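Local coordinates for protein endoglucanase family 5 (Clostridium acetobutylicum ATCC 824, PDB 6PZ7) that probably hydrolyses internal beta-glycosidic bonds of cellulose and related plant polysaccharides, as a broad-specificity endoglucanase of glycoside hydrolase family 5, at residues A[104-110]-A[144-150]; A[196-200]-A[219-223]; A[227-232]-A[271-277]; A[278-282]-A[326-332]. All coordinates share one frame; numbering follows the deposited sequence. Where two conformers were deposited one is given.

Contact 1 (A[104-110]-A[144-150]); sequences TSWIIPT and LNEPRIV. With EDO (1,2-ethanediol), chain C.
Pro-109 and Arg-148 bring two loops together with their CA atoms 6.4 Å apart, Pro-109 sitting at the centre of an inverse gamma turn. The loops follow the third and fourth strands of the (beta/alpha)8 barrel, and the second carries Asn-145, Glu-146 and Pro-147, the Asn-Glu-Pro signature whose glutamate is the acid/base in family 5 relatives. Ile-149 holds CG1 anti to its own carbonyl carbon (chi1 -57°), which, with chi2 at -65°, brings CD1 to the proline ring, 3.6 Å from Pro-109 CD. The same methyl meets Thr-110 CG2 at 3.7 Å and Ile-108 CG2 at 3.8 Å, both side chains crossing Ile-149 at about a right angle. Deeper, Ile-107 CD1 packs on Leu-144 CD2 at 3.7 Å. Water 2 joins the backbones, giving a proton to Ile-107 O and taking one from Arg-148 N. Thr-104 CG2 comes obliquely to Arg-148 NH1 (3.8 Å), which donates in the guanidinium plane to Glu-146 O (2.9 Å, 161°), while NE forms a salt bridge with Glu-155. The Glu-146 carboxylate, whose OE2 also meets His-221 ND1, takes one bond on each oxygen from an ethanediol probably left from crystallisation, its O1 2.6 Å from OE1.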
loop_
_atom_site.group_PDB
_atom_site.type_symbol
_atom_site.label_atom_id
_atom_site.label_comp_id
_atom_site.label_asym_id
_atom_site.label_seq_id
_atom_site.Cartn_x
_atom_site.Cartn_y
_atom_site.Cartn_z
ATOM N N THR A 104 -10.213 8.779 4.680
ATOM C CA THR A 104 -10.888 8.558 5.965
ATOM C C THR A 104 -11.966 9.587 6.245
ATOM O O THR A 104 -12.818 9.329 7.125
ATOM C CB THR A 104 -9.908 8.571 7.142
ATOM O OG1 THR A 104 -9.287 9.842 7.224
ATOM C CG2 THR A 104 -8.823 7.497 6.999
ATOM N N SER A 105 -11.989 10.714 5.554
ATOM C CA SER A 105 -13.022 11.709 5.818
ATOM C C SER A 105 -14.396 11.183 5.472
ATOM O O SER A 105 -15.387 11.641 6.070
ATOM C CB SER A 105 -12.739 12.988 5.027
ATOM O OG SER A 105 -12.735 12.752 3.641
ATOM N N TRP A 106 -14.516 10.250 4.499
ATOM C CA TRP A 106 -15.793 9.732 4.048
ATOM C C TRP A 106 -15.892 8.220 4.193
ATOM O O TRP A 106 -16.991 7.679 4.089
ATOM C CB TRP A 106 -16.116 10.194 2.608
ATOM C CG TRP A 106 -15.118 9.764 1.584
ATOM C CD1 TRP A 106 -13.981 10.434 1.218
ATOM C CD2 TRP A 106 -15.182 8.602 0.782
ATOM N NE1 TRP A 106 -13.326 9.740 0.226
ATOM C CE2 TRP A 106 -14.038 8.601 -0.050
ATOM C CE3 TRP A 106 -16.077 7.534 0.698
ATOM C CZ2 TRP A 106 -13.785 7.590 -0.960
ATOM C CZ3 TRP A 106 -15.821 6.536 -0.225
ATOM C CH2 TRP A 106 -14.701 6.560 -1.028
ATOM N N ILE A 107 -14.798 7.516 4.476
ATOM C CA ILE A 107 -14.798 6.087 4.785
ATOM C C ILE A 107 -14.621 5.992 6.297
ATOM O O ILE A 107 -13.512 6.190 6.785
ATOM C CB ILE A 107 -13.687 5.334 4.053
ATOM C CG1 ILE A 107 -13.770 5.549 2.541
ATOM C CG2 ILE A 107 -13.736 3.872 4.408
ATOM C CD1 ILE A 107 -12.574 5.058 1.763
ATOM N N ILE A 108 -15.691 5.710 7.036
ATOM C CA ILE A 108 -15.703 5.829 8.499
ATOM C C ILE A 108 -16.196 4.528 9.114
ATOM O O ILE A 108 -17.389 4.260 9.084
ATOM C CB ILE A 108 -16.517 7.034 8.981
ATOM C CG1 ILE A 108 -16.100 8.315 8.250
ATOM C CG2 ILE A 108 -16.339 7.171 10.495
ATOM C CD1 ILE A 108 -17.102 9.480 8.460
ATOM N N PRO A 109 -15.285 3.714 9.700
ATOM C CA PRO A 109 -15.700 2.359 10.131
ATOM C C PRO A 109 -16.322 2.330 11.522
ATOM O O PRO A 109 -15.765 1.801 12.497
ATOM C CB PRO A 109 -14.394 1.563 10.039
ATOM C CG PRO A 109 -13.336 2.573 10.313
ATOM C CD PRO A 109 -13.825 3.825 9.571
ATOM N N THR A 110 -17.539 2.879 11.620
ATOM C CA THR A 110 -18.401 2.705 12.794
ATOM C C THR A 110 -19.756 2.197 12.312
ATOM O O THR A 110 -20.156 2.443 11.173
ATOM C CB THR A 110 -18.603 4.007 13.601
ATOM O OG1 THR A 110 -19.330 4.927 12.781
ATOM C CG2 THR A 110 -17.312 4.583 14.081
ATOM N N LEU A 144 -8.713 -0.249 0.197
ATOM C CA LEU A 144 -8.575 0.749 1.236
ATOM C C LEU A 144 -7.114 0.768 1.645
ATOM O O LEU A 144 -6.413 -0.246 1.541
ATOM C CB LEU A 144 -9.426 0.385 2.452
ATOM C CG LEU A 144 -10.930 0.162 2.225
ATOM C CD1 LEU A 144 -11.557 -0.447 3.449
ATOM C CD2 LEU A 144 -11.577 1.489 1.883
ATOM N N ASN A 145 -6.652 1.903 2.187
ATOM C CA ASN A 145 -5.255 2.046 2.612
ATOM C C ASN A 145 -5.085 1.644 4.078
ATOM O O ASN A 145 -4.680 0.517 4.383
ATOM C CB ASN A 145 -4.810 3.493 2.370
ATOM C CG ASN A 145 -3.448 3.757 2.936
ATOM O OD1 ASN A 145 -2.546 2.962 2.741
ATOM N ND2 ASN A 145 -3.266 4.863 3.607
ATOM N N GLU A 146 -5.389 2.549 5.000
ATOM C CA GLU A 146 -5.288 2.321 6.437
ATOM C C GLU A 146 -6.612 2.722 7.083
ATOM O O GLU A 146 -6.715 3.733 7.803
ATOM C CB GLU A 146 -4.134 3.125 7.013
ATOM C CG GLU A 146 -2.786 2.593 6.518
ATOM C CD GLU A 146 -1.590 3.286 7.069
ATOM O OE1 GLU A 146 -1.739 4.285 7.819
ATOM O OE2 GLU A 146 -0.434 2.890 6.743
ATOM N N PRO A 147 -7.683 2.002 6.771
ATOM C CA PRO A 147 -9.009 2.437 7.231
ATOM C C PRO A 147 -9.071 2.374 8.746
ATOM O O PRO A 147 -8.695 1.379 9.362
ATOM C CB PRO A 147 -9.960 1.420 6.581
ATOM C CG PRO A 147 -9.122 0.167 6.369
ATOM C CD PRO A 147 -7.734 0.734 6.003
ATOM N N ARG A 148 -9.575 3.432 9.363
ATOM C CA ARG A 148 -9.462 3.592 10.805
ATOM C C ARG A 148 -10.284 4.785 11.251
ATOM O O ARG A 148 -10.823 5.534 10.426
ATOM C CB ARG A 148 -8.000 3.784 11.188
ATOM C CG ARG A 148 -7.411 5.128 10.739
ATOM C CD ARG A 148 -5.894 5.133 10.807
ATOM N NE ARG A 148 -5.320 6.445 10.559
ATOM C CZ ARG A 148 -5.145 6.968 9.369
ATOM N NH1 ARG A 148 -5.436 6.324 8.269
ATOM N NH2 ARG A 148 -4.658 8.212 9.278
ATOM N N ILE A 149 -10.360 4.957 12.570
ATOM C CA ILE A 149 -11.001 6.113 13.200
ATOM C C ILE A 149 -9.909 7.056 13.690
ATOM O O ILE A 149 -9.241 6.796 14.702
ATOM C CB ILE A 149 -11.953 5.700 14.332
ATOM C CG1 ILE A 149 -13.011 4.725 13.805
ATOM C CG2 ILE A 149 -12.580 6.955 14.972
ATOM C CD1 ILE A 149 -13.927 5.273 12.814
ATOM N N VAL A 150 -9.674 8.127 12.940
ATOM C CA VAL A 150 -8.619 9.055 13.289
ATOM C C VAL A 150 -8.965 9.728 14.616
ATOM O O VAL A 150 -10.092 10.208 14.833
ATOM C CB VAL A 150 -8.423 10.092 12.179
ATOM C CG1 VAL A 150 -7.383 11.126 12.591
ATOM C CG2 VAL A 150 -8.024 9.407 10.876
HETATM C C1 EDO C . 1.446 5.573 8.858
HETATM O O1 EDO C . 0.329 5.918 8.022
HETATM C C2 EDO C . 2.283 4.477 8.227
HETATM O O2 EDO C . 1.613 3.218 8.323
HETATM O O HOH W 1 -12.685 7.397 9.442
HETATM O O HOH W 2 -11.120 4.784 6.995
#

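Contact 2 (A[196-200]-A[219-223]); sequences AASTA and SLHMY. With EDO (1,2-ethanediol), chain D.
Ala-197 and His-221 carry both the polar and the aromatic side of this buried contact. The one direct hydrogen bond runs from His-221 N to Ala-197 O, 2.9 Å long and nearly straight at 173°, with the donor in the carbonyl plane on a lone pair. The same carbonyl oxygen receives a CA-H...O contact from Leu-220 CA at 3.6 Å. Water 3 adds a second bridge, accepting from Thr-199 N and donating to His-221 O. As a CH-pi contact, Ala-197 CB sits over the centre of the imidazole face, 3.6 Å from the ring centroid and 13° off its normal. Thus one residue fixes the strand's main chain and backs its ring, whose ND1 is hydrogen-bonded to Glu-146 OE2. Packing contacts follow along the loop: the Leu-220 CD2 methyl lies against Ser-198 O at 3.6 Å, and Thr-199 points its CG2 methyl between Leu-220 CB and Met-222 SD, 4.0 Å from the sulfur. Ser-198 OG, anti to its backbone N (chi1 -177°), accepts from Ala-200 N to form an ST turn just ahead of helix 201-206. The contact joins the loop after barrel strand 190-193 to the end of the next strand, 216-221; Leu-220 also pairs with strand 265-270 and, like Thr-199, packs on Ile-254 of helix 241-259.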
loop_
_atom_site.group_PDB
_atom_site.type_symbol
_atom_site.label_atom_id
_atom_site.label_comp_id
_atom_site.label_asym_id
_atom_site.label_seq_id
_atom_site.Cartn_x
_atom_site.Cartn_y
_atom_site.Cartn_z
ATOM N N ALA A 196 -6.436 -0.223 9.794
ATOM C CA ALA A 196 -5.224 0.589 9.666
ATOM C C ALA A 196 -4.083 -0.119 8.932
ATOM O O ALA A 196 -2.942 0.318 9.046
ATOM C CB ALA A 196 -4.759 1.152 11.000
ATOM N N ALA A 197 -4.355 -1.204 8.227
ATOM C CA ALA A 197 -3.323 -2.085 7.688
ATOM C C ALA A 197 -2.394 -2.587 8.784
ATOM O O ALA A 197 -1.236 -2.914 8.557
ATOM C CB ALA A 197 -2.568 -1.479 6.497
ATOM N N SER A 198 -2.907 -2.668 10.013
ATOM C CA SER A 198 -2.134 -3.057 11.178
ATOM C C SER A 198 -1.820 -4.547 11.199
ATOM O O SER A 198 -2.630 -5.392 10.845
ATOM C CB SER A 198 -2.941 -2.717 12.426
ATOM O OG SER A 198 -2.215 -3.009 13.605
ATOM N N THR A 199 -0.666 -4.859 11.772
ATOM C CA THR A 199 -0.246 -6.222 12.104
ATOM C C THR A 199 -0.605 -6.594 13.542
ATOM O O THR A 199 -0.241 -7.679 13.997
ATOM C CB THR A 199 1.264 -6.424 11.882
ATOM O OG1 THR A 199 1.965 -5.490 12.711
ATOM C CG2 THR A 199 1.617 -6.199 10.432
ATOM N N ALA A 200 -1.340 -5.755 14.263
ATOM C CA ALA A 200 -1.784 -6.112 15.607
ATOM C C ALA A 200 -2.508 -7.445 15.548
ATOM O O ALA A 200 -3.291 -7.714 14.635
ATOM C CB ALA A 200 -2.704 -5.033 16.163
ATOM N N SER A 219 -3.359 -6.968 2.644
ATOM C CA SER A 219 -2.460 -5.829 2.720
ATOM C C SER A 219 -2.145 -5.454 4.161
ATOM O O SER A 219 -3.061 -5.178 4.951
ATOM C CB SER A 219 -3.146 -4.634 2.055
ATOM O OG SER A 219 -2.342 -3.471 2.231
ATOM N N LEU A 220 -0.854 -5.413 4.489
ATOM C CA LEU A 220 -0.369 -4.998 5.804
ATOM C C LEU A 220 0.715 -3.954 5.623
ATOM O O LEU A 220 1.444 -3.972 4.621
ATOM C CB LEU A 220 0.193 -6.192 6.604
ATOM C CG LEU A 220 -0.765 -7.357 6.810
ATOM C CD1 LEU A 220 -0.002 -8.535 7.411
ATOM C CD2 LEU A 220 -1.938 -6.969 7.681
ATOM N N HIS A 221 0.831 -3.023 6.564
ATOM C CA HIS A 221 1.887 -2.012 6.564
ATOM C C HIS A 221 2.686 -2.209 7.841
ATOM O O HIS A 221 2.101 -2.415 8.917
ATOM C CB HIS A 221 1.340 -0.601 6.503
ATOM C CG HIS A 221 0.584 -0.330 5.242
ATOM N ND1 HIS A 221 -0.143 0.825 5.063
ATOM C CD2 HIS A 221 0.420 -1.057 4.105
ATOM C CE1 HIS A 221 -0.710 0.799 3.863
ATOM N NE2 HIS A 221 -0.403 -0.339 3.270
ATOM N N MET A 222 4.024 -2.215 7.756
ATOM C CA MET A 222 4.837 -2.535 8.928
ATOM C C MET A 222 6.213 -1.869 8.828
ATOM O O MET A 222 7.166 -2.412 8.241
ATOM C CB MET A 222 4.958 -4.048 9.070
ATOM C CG MET A 222 5.590 -4.475 10.401
ATOM S SD MET A 222 5.650 -6.220 10.780
ATOM C CE MET A 222 7.090 -6.674 9.850
ATOM N N TYR A 223 6.322 -0.714 9.459
ATOM C CA TYR A 223 7.551 0.062 9.487
ATOM C C TYR A 223 8.346 -0.350 10.720
ATOM O O TYR A 223 8.489 0.393 11.691
ATOM C CB TYR A 223 7.264 1.549 9.496
ATOM C CG TYR A 223 6.629 2.129 8.258
ATOM C CD1 TYR A 223 7.362 2.907 7.386
ATOM C CD2 TYR A 223 5.260 1.955 7.977
ATOM C CE1 TYR A 223 6.776 3.509 6.293
ATOM C CE2 TYR A 223 4.668 2.553 6.869
ATOM C CZ TYR A 223 5.431 3.333 6.038
ATOM O OH TYR A 223 4.878 3.969 4.959
HETATM C C1 EDO D . 0.896 1.482 10.673
HETATM O O1 EDO D . 2.142 1.448 9.999
HETATM C C2 EDO D . 0.071 0.285 10.201
HETATM O O2 EDO D . -1.119 0.394 10.959
HETATM O O HOH W 3 1.700 -2.925 11.639
#

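Contact 3 (A[227-232]-A[271-277]); sequences SFAMDP and GSINKNN
Lys-275 NZ is gripped by main-chain carbonyls: it donates to Phe-228 O and Asp-231 O, each 2.8 Å away, and outside the two segments to Thr-235 O. The two bonds across the contact differ in approach, for NZ stands above the carbonyl plane of Phe-228 but is tilted only 26° from that of Asp-231. An extended side chain beyond CG lets the ammonium reach past its own loop to the C-terminal end of helix 226-229, where the positive charge would be favoured by the carbonyl ends. The carboxylate of Asp-231 pairs instead with Lys-233. Ile-273 N donates to Ala-229 O at 2.9 Å, in the carbonyl plane, and Ser-272 CA makes a CA-H...O contact with the same oxygen at 3.3 Å. In the (beta/alpha)8 barrel this fastens the short helix after the sixth strand to the loop after the seventh; in that loop Asn-274 OD1 accepts from Asn-276 N, an Asx turn. Water 4 links helix and loop further, donating to Phe-228 O and Ile-273 O and accepting from Asn-277 ND2. It also lies over one face of the Phe-228 ring, toward the rim. Asn-277 ND2 comes within 3.4 Å of Phe-228 CE2, with ring and amide planes 46° apart, and Ile-273 CD1 reaches Pro-232 CA at 3.8 Å.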
loop_
_atom_site.group_PDB
_atom_site.type_symbol
_atom_site.label_atom_id
_atom_site.label_comp_id
_atom_site.label_asym_id
_atom_site.label_seq_id
_atom_site.Cartn_x
_atom_site.Cartn_y
_atom_site.Cartn_z
ATOM N N SER A 227 11.019 2.207 16.525
ATOM C CA SER A 227 11.901 3.229 17.065
ATOM C C SER A 227 12.999 3.609 16.079
ATOM O O SER A 227 13.339 4.791 15.945
ATOM C CB SER A 227 12.494 2.756 18.400
ATOM O OG SER A 227 11.477 2.678 19.401
ATOM N N PHE A 228 13.575 2.629 15.405
ATOM C CA PHE A 228 14.588 2.895 14.384
ATOM C C PHE A 228 13.963 3.498 13.124
ATOM O O PHE A 228 14.473 4.467 12.541
ATOM C CB PHE A 228 15.285 1.589 14.016
ATOM C CG PHE A 228 16.245 1.720 12.859
ATOM C CD1 PHE A 228 15.842 1.422 11.552
ATOM C CD2 PHE A 228 17.550 2.164 13.082
ATOM C CE1 PHE A 228 16.713 1.553 10.512
ATOM C CE2 PHE A 228 18.419 2.296 12.029
ATOM C CZ PHE A 228 18.002 2.004 10.736
ATOM N N ALA A 229 12.878 2.902 12.640
ATOM C CA ALA A 229 12.416 3.151 11.282
ATOM C C ALA A 229 11.590 4.421 11.191
ATOM O O ALA A 229 11.691 5.159 10.189
ATOM C CB ALA A 229 11.596 1.953 10.812
ATOM N N MET A 230 10.698 4.673 12.157
ATOM C CA MET A 230 9.764 5.790 12.098
ATOM C C MET A 230 10.073 6.930 13.047
ATOM O O MET A 230 9.819 8.080 12.710
ATOM C CB MET A 230 8.321 5.348 12.395
ATOM C CG MET A 230 7.722 4.303 11.504
ATOM S SD MET A 230 5.918 4.194 11.663
ATOM C CE MET A 230 5.381 5.283 10.391
ATOM N N ASP A 231 10.548 6.628 14.243
ATOM C CA ASP A 231 10.617 7.630 15.306
ATOM C C ASP A 231 11.845 8.510 15.147
ATOM O O ASP A 231 12.971 8.010 15.264
ATOM C CB ASP A 231 10.643 6.925 16.670
ATOM C CG ASP A 231 10.513 7.882 17.839
ATOM O OD1 ASP A 231 10.511 9.106 17.628
ATOM O OD2 ASP A 231 10.431 7.364 18.978
ATOM N N PRO A 232 11.681 9.812 14.887
ATOM C CA PRO A 232 12.864 10.656 14.749
ATOM C C PRO A 232 13.685 10.731 16.015
ATOM O O PRO A 232 14.868 11.069 15.937
ATOM C CB PRO A 232 12.303 12.033 14.364
ATOM C CG PRO A 232 10.938 12.028 14.892
ATOM C CD PRO A 232 10.440 10.598 14.768
ATOM N N GLY A 271 9.675 0.805 5.451
ATOM C CA GLY A 271 10.749 1.745 5.181
ATOM C C GLY A 271 11.343 2.267 6.463
ATOM O O GLY A 271 10.941 1.883 7.565
ATOM N N SER A 272 12.315 3.162 6.297
ATOM C CA SER A 272 12.952 3.860 7.418
ATOM C C SER A 272 13.262 5.278 7.005
ATOM O O SER A 272 13.485 5.555 5.818
ATOM C CB SER A 272 14.240 3.129 7.840
ATOM O OG SER A 272 15.190 3.105 6.757
ATOM N N ILE A 273 13.313 6.180 7.998
ATOM C CA ILE A 273 13.669 7.564 7.742
ATOM C C ILE A 273 15.187 7.743 7.740
ATOM O O ILE A 273 15.957 6.955 8.304
ATOM C CB ILE A 273 12.981 8.524 8.742
ATOM C CG1 ILE A 273 13.428 8.276 10.187
ATOM C CG2 ILE A 273 11.465 8.395 8.566
ATOM C CD1 ILE A 273 12.938 9.335 11.184
ATOM N N ASN A 274 15.619 8.815 7.098
ATOM C CA ASN A 274 17.024 9.190 7.043
ATOM C C ASN A 274 17.504 9.781 8.367
ATOM O O ASN A 274 17.177 10.918 8.704
ATOM C CB ASN A 274 17.215 10.179 5.895
ATOM C CG ASN A 274 18.653 10.639 5.766
ATOM O OD1 ASN A 274 19.585 10.032 6.332
ATOM N ND2 ASN A 274 18.864 11.706 5.009
ATOM N N LYS A 275 18.342 9.043 9.076
ATOM C CA LYS A 275 19.041 9.511 10.265
ATOM C C LYS A 275 20.545 9.522 10.012
ATOM O O LYS A 275 21.349 9.187 10.892
ATOM C CB LYS A 275 18.711 8.659 11.482
ATOM C CG LYS A 275 17.238 8.640 11.896
ATOM C CD LYS A 275 16.985 7.612 13.011
ATOM C CE LYS A 275 15.557 7.714 13.526
ATOM N NZ LYS A 275 15.179 6.517 14.346
ATOM N N ASN A 276 20.967 9.876 8.805
ATOM C CA ASN A 276 22.380 9.861 8.425
ATOM C C ASN A 276 23.009 8.505 8.714
ATOM O O ASN A 276 24.114 8.404 9.277
ATOM C CB ASN A 276 23.180 10.965 9.142
ATOM C CG ASN A 276 23.045 12.305 8.502
ATOM O OD1 ASN A 276 23.081 12.426 7.285
ATOM N ND2 ASN A 276 22.893 13.338 9.325
ATOM N N ASN A 277 22.307 7.451 8.322
ATOM C CA ASN A 277 22.569 6.106 8.829
ATOM C C ASN A 277 22.303 5.074 7.743
ATOM O O ASN A 277 21.688 4.032 7.987
ATOM C CB ASN A 277 21.745 5.816 10.091
ATOM C CG ASN A 277 20.251 5.859 9.825
ATOM O OD1 ASN A 277 19.772 6.532 8.913
ATOM N ND2 ASN A 277 19.492 5.181 10.672
HETATM O O HOH W 4 16.509 5.201 10.432
#

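Contact 4 (A[278-282]-A[326-332]); sequences ESSRA and FPKLVRT
Glu-278 reaches from one helix to the first turn of another, the two segment axes running parallel within 3° and 8.6 Å apart. On the tight side, CG anti to the backbone N (chi1 -176°) and an extended chain carry Glu-278 OE2 to Leu-329 N, which donates at 3.0 Å to the anti lone pair; Lys-328 N adds a weak, bent bond. The negative charge so placed would suit the positive end of the helix dipole. Arg-281 makes a cation-pi contact with Phe-326: NH1 stands over the centre of the ring face, CZ is 4.7 Å from the centroid, and the planes are 74° apart. Leu-329 CD2 packs over one guanidinium face, 3.7 Å from CZ, while NH2 donates to Ser-272 O. Ala-282 and Leu-329 bring their CA atoms to 4.4 Å. The solvent side is looser: extended Lys-328 lies along Ala-282 CB, and its NZ makes at best a weak, doubtful bond to OG of Ser-279, which is modelled in two conformers. Thus the start of helix 278-294 lies beside the C-terminal helix 327-334, and Arg-281 and Leu-329 both pack inward on Trp-301 of the last barrel strand, 298-303.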
loop_
_atom_site.group_PDB
_atom_site.type_symbol
_atom_site.label_atom_id
_atom_site.label_comp_id
_atom_site.label_asym_id
_atom_site.label_seq_id
_atom_site.Cartn_x
_atom_site.Cartn_y
_atom_site.Cartn_z
ATOM N N GLU A 278 22.762 5.352 6.523
ATOM C CA GLU A 278 22.432 4.484 5.386
ATOM C C GLU A 278 22.826 3.037 5.638
ATOM O O GLU A 278 22.092 2.121 5.237
ATOM C CB GLU A 278 23.077 4.987 4.077
ATOM C CG GLU A 278 22.623 4.111 2.871
ATOM C CD GLU A 278 23.199 4.546 1.561
ATOM O OE1 GLU A 278 24.069 5.453 1.541
ATOM O OE2 GLU A 278 22.798 3.986 0.543
ATOM N N SER A 279 23.968 2.793 6.287
ATOM C CA SER A 279 24.411 1.419 6.499
ATOM C C SER A 279 23.409 0.636 7.337
ATOM O O SER A 279 23.094 -0.519 7.034
ATOM C CB SER A 279 25.772 1.434 7.188
ATOM O OG SER A 279 26.703 2.143 6.411
ATOM N N SER A 280 22.949 1.229 8.432
ATOM C CA SER A 280 21.940 0.557 9.254
ATOM C C SER A 280 20.644 0.356 8.488
ATOM O O SER A 280 19.985 -0.681 8.624
ATOM C CB SER A 280 21.656 1.379 10.519
ATOM O OG SER A 280 22.689 1.226 11.494
ATOM N N ARG A 281 20.224 1.379 7.757
ATOM C CA ARG A 281 18.996 1.257 6.983
ATOM C C ARG A 281 19.099 0.145 5.953
ATOM O O ARG A 281 18.136 -0.597 5.738
ATOM C CB ARG A 281 18.687 2.586 6.280
ATOM C CG ARG A 281 18.392 3.754 7.225
ATOM C CD ARG A 281 18.291 5.077 6.494
ATOM N NE ARG A 281 17.064 5.162 5.699
ATOM C CZ ARG A 281 16.861 6.044 4.729
ATOM N NH1 ARG A 281 17.840 6.857 4.339
ATOM N NH2 ARG A 281 15.676 6.099 4.126
ATOM N N ALA A 282 20.266 0.007 5.309
ATOM C CA ALA A 282 20.502 -1.067 4.346
ATOM C C ALA A 282 20.550 -2.426 5.021
ATOM O O ALA A 282 20.026 -3.397 4.485
ATOM C CB ALA A 282 21.786 -0.788 3.558
ATOM N N PHE A 326 20.462 7.110 -1.936
ATOM C CA PHE A 326 21.007 6.134 -0.992
ATOM C C PHE A 326 21.281 4.860 -1.786
ATOM O O PHE A 326 20.466 3.929 -1.783
ATOM C CB PHE A 326 20.057 5.900 0.186
ATOM C CG PHE A 326 19.736 7.153 0.946
ATOM C CD1 PHE A 326 20.672 7.747 1.773
ATOM C CD2 PHE A 326 18.523 7.752 0.777
ATOM C CE1 PHE A 326 20.342 8.955 2.424
ATOM C CE2 PHE A 326 18.222 8.921 1.449
ATOM C CZ PHE A 326 19.101 9.493 2.250
ATOM N N PRO A 327 22.380 4.809 -2.533
ATOM C CA PRO A 327 22.574 3.709 -3.497
ATOM C C PRO A 327 22.773 2.368 -2.843
ATOM O O PRO A 327 22.361 1.348 -3.416
ATOM C CB PRO A 327 23.809 4.165 -4.305
ATOM C CG PRO A 327 24.527 5.127 -3.386
ATOM C CD PRO A 327 23.431 5.836 -2.645
ATOM N N LYS A 328 23.385 2.303 -1.675
ATOM C CA LYS A 328 23.550 1.011 -1.008
ATOM C C LYS A 328 22.201 0.480 -0.542
ATOM O O LYS A 328 21.885 -0.706 -0.712
ATOM C CB LYS A 328 24.484 1.195 0.166
ATOM C CG LYS A 328 24.714 -0.000 1.058
ATOM C CD LYS A 328 25.543 0.417 2.271
ATOM C CE LYS A 328 25.799 -0.744 3.201
ATOM N NZ LYS A 328 26.960 -0.432 4.148
ATOM N N LEU A 329 21.361 1.369 -0.028
ATOM C CA LEU A 329 20.034 1.010 0.441
ATOM C C LEU A 329 19.170 0.522 -0.705
ATOM O O LEU A 329 18.499 -0.501 -0.590
ATOM C CB LEU A 329 19.431 2.222 1.159
ATOM C CG LEU A 329 18.000 2.135 1.603
ATOM C CD1 LEU A 329 17.705 0.918 2.495
ATOM C CD2 LEU A 329 17.586 3.388 2.293
ATOM N N VAL A 330 19.148 1.245 -1.828
ATOM C CA VAL A 330 18.305 0.791 -2.925
ATOM C C VAL A 330 18.724 -0.608 -3.355
ATOM O O VAL A 330 17.881 -1.480 -3.603
ATOM C CB VAL A 330 18.316 1.794 -4.096
ATOM C CG1 VAL A 330 17.286 1.343 -5.175
ATOM C CG2 VAL A 330 17.987 3.200 -3.650
ATOM N N ARG A 331 20.037 -0.832 -3.466
ATOM C CA ARG A 331 20.511 -2.135 -3.919
ATOM C C ARG A 331 20.087 -3.251 -2.959
ATOM O O ARG A 331 19.723 -4.351 -3.413
ATOM C CB ARG A 331 22.025 -2.105 -4.132
ATOM C CG ARG A 331 22.591 -3.326 -4.843
ATOM C CD ARG A 331 22.133 -3.401 -6.290
ATOM N NE ARG A 331 22.700 -4.580 -6.922
ATOM C CZ ARG A 331 22.558 -4.881 -8.205
ATOM N NH1 ARG A 331 21.861 -4.092 -9.001
ATOM N NH2 ARG A 331 23.127 -5.975 -8.675
ATOM N N THR A 332 20.125 -3.024 -1.643
ATOM C CA THR A 332 19.645 -4.037 -0.695
ATOM C C THR A 332 18.151 -4.304 -0.826
ATOM O O THR A 332 17.676 -5.409 -0.490
ATOM C CB THR A 332 19.986 -3.726 0.772
ATOM O OG1 THR A 332 19.362 -2.528 1.252
ATOM C CG2 THR A 332 21.494 -3.554 0.923
#

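From the N terminus the four contacts follow in series, none nested in or crossing another. Contact 1 closes a loop through helix 111-132 and strand 139-142; contact 2 spans helix 201-206 and the first half of strand 216-221. Contact 3 encloses helix 241-259 and strand 265-270. Contact 4 opens directly after it and brackets the rest of helix 278-294, strand 298-303 and the small hairpin 317-324. Neighbouring contacts touch: Pro-147 O meets Ala-196 N at 2.8 Å, a probable hydrogen bond, Tyr-223 O packs on Ala-229 CB, and Asn-274 ND2 on Phe-326 CZ. Together they run round the barrel from its third strand to its C-terminal helix.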